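Local coordinates for amine Dehydrogenase (PDB 1JMX), which binds two covalently attached c-type hemes and probably transfers electrons as the alpha subunit of a quinohemoprotein amine dehydrogenase, at residues D257-G262 against K283-A288. Sequence-based numbering, arbitrary orientation.
Sequences DGEMKG and KARLLA
K283 lays the end of its side chain over the backbone of the turn D257-G258, CE at 3.5 Å from G258 O and NZ donating a hydrogen bond to the same oxygen at 2.9 Å. NZ comes in at 127° to the C=O of G258, off its axis and tilted from the carbonyl plane. The lysine bends at chi3 (-58°) and again at chi4, curling NZ back to G258 O; NZ also donates to K280 O, and two backbone carbonyls thus grip the ammonium. A methionine in place of K283 would probably leave the carbonyls of G258 and K280 without this common donor and free the side chain to turn. G258 has positive phi, which by itself favours glycine.

Further along, E259, extended beyond CG, crosses R285 at about a right angle: OE1 meets NH2 obliquely at 3.5 Å, a long salt bridge, with the carboxylate and guanidinium planes 71° apart. The other oxygen, E259 OE2, pairs with K261 NZ at 3.2 Å, completing a salt-bridge network in which one carboxylate probably helps balance two cations.

Only 158 Å² is buried, consistent with polar contacts at a surface seam. Strand 259-266 belongs to the closed antiparallel barrel of domain II, strand 285-295 to the mixed sheet of domain III, and strand 269-280, whose V279 touches R285, runs between them in sequence and pairs with 259-266 in the barrel.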
# COMPACT_ATOMS: atom_id res chain seq x y z
N ASP A 257 7.66 -33.29 -10.43
CA ASP A 257 7.51 -34.73 -10.18
C ASP A 257 6.11 -35.26 -10.55
O ASP A 257 5.52 -36.07 -9.83
CB ASP A 257 7.88 -34.97 -8.69
CG ASP A 257 7.58 -36.39 -8.20
OD1 ASP A 257 8.34 -37.33 -8.55
OD2 ASP A 257 6.59 -36.55 -7.44
N GLY A 258 5.58 -34.81 -11.69
CA GLY A 258 4.26 -35.24 -12.14
C GLY A 258 3.14 -34.88 -11.17
O GLY A 258 2.13 -35.58 -11.05
N GLU A 259 3.31 -33.75 -10.51
CA GLU A 259 2.36 -33.26 -9.54
C GLU A 259 2.29 -31.75 -9.71
O GLU A 259 3.31 -31.10 -9.91
CB GLU A 259 2.87 -33.61 -8.14
CG GLU A 259 1.82 -33.65 -7.05
CD GLU A 259 2.42 -33.92 -5.68
OE1 GLU A 259 1.78 -33.54 -4.67
OE2 GLU A 259 3.53 -34.49 -5.60
N MET A 260 1.08 -31.21 -9.70
CA MET A 260 0.89 -29.78 -9.83
C MET A 260 0.26 -29.20 -8.59
O MET A 260 -0.81 -29.63 -8.16
CB MET A 260 0.02 -29.46 -11.04
CG MET A 260 0.77 -29.48 -12.33
SD MET A 260 -0.26 -28.97 -13.68
CE MET A 260 0.52 -29.88 -15.06
N LYS A 261 0.92 -28.22 -8.00
CA LYS A 261 0.40 -27.59 -6.81
C LYS A 261 0.36 -26.10 -7.00
O LYS A 261 1.30 -25.51 -7.53
CB LYS A 261 1.21 -27.98 -5.59
CG LYS A 261 0.86 -29.35 -5.08
CD LYS A 261 2.10 -30.19 -4.78
CE LYS A 261 2.78 -30.63 -6.07
NZ LYS A 261 4.08 -31.34 -5.83
N GLY A 262 -0.75 -25.49 -6.60
CA GLY A 262 -0.89 -24.07 -6.74
C GLY A 262 -2.28 -23.54 -6.45
O GLY A 262 -3.01 -24.08 -5.61
N LYS A 283 1.03 -42.78 -12.18
CA LYS A 283 1.48 -43.07 -10.81
C LYS A 283 0.22 -43.12 -9.95
O LYS A 283 -0.62 -42.22 -10.04
CB LYS A 283 2.37 -41.94 -10.27
CG LYS A 283 3.29 -41.27 -11.28
CD LYS A 283 3.89 -39.97 -10.70
CE LYS A 283 2.81 -38.96 -10.27
NZ LYS A 283 1.96 -38.49 -11.41
N ALA A 284 0.08 -44.17 -9.14
CA ALA A 284 -1.09 -44.34 -8.26
C ALA A 284 -1.00 -43.42 -7.05
O ALA A 284 -0.09 -43.55 -6.22
CB ALA A 284 -1.22 -45.79 -7.81
N ARG A 285 -1.94 -42.48 -6.97
CA ARG A 285 -2.00 -41.53 -5.87
C ARG A 285 -3.44 -41.43 -5.39
O ARG A 285 -4.38 -41.74 -6.12
CB ARG A 285 -1.53 -40.14 -6.33
CG ARG A 285 -0.03 -40.03 -6.66
CD ARG A 285 0.80 -39.39 -5.51
NE ARG A 285 0.53 -37.95 -5.34
CZ ARG A 285 -0.43 -37.45 -4.56
NH1 ARG A 285 -1.22 -38.26 -3.85
NH2 ARG A 285 -0.62 -36.14 -4.50
N LEU A 286 -3.60 -41.03 -4.14
CA LEU A 286 -4.91 -40.85 -3.55
C LEU A 286 -4.90 -39.39 -3.09
O LEU A 286 -4.31 -39.06 -2.06
CB LEU A 286 -5.09 -41.81 -2.37
CG LEU A 286 -6.47 -41.95 -1.73
CD1 LEU A 286 -7.56 -42.08 -2.78
CD2 LEU A 286 -6.46 -43.16 -0.81
N LEU A 287 -5.49 -38.52 -3.92
CA LEU A 287 -5.55 -37.08 -3.68
C LEU A 287 -6.34 -36.58 -2.47
O LEU A 287 -5.78 -35.88 -1.63
CB LEU A 287 -6.07 -36.36 -4.92
CG LEU A 287 -5.11 -36.08 -6.07
CD1 LEU A 287 -5.82 -35.15 -7.06
CD2 LEU A 287 -3.84 -35.42 -5.55
N ALA A 288 -7.63 -36.88 -2.43
CA ALA A 288 -8.47 -36.40 -1.34
C ALA A 288 -9.77 -37.19 -1.12
O ALA A 288 -10.16 -38.02 -1.94
CB ALA A 288 -8.79 -34.93 -1.57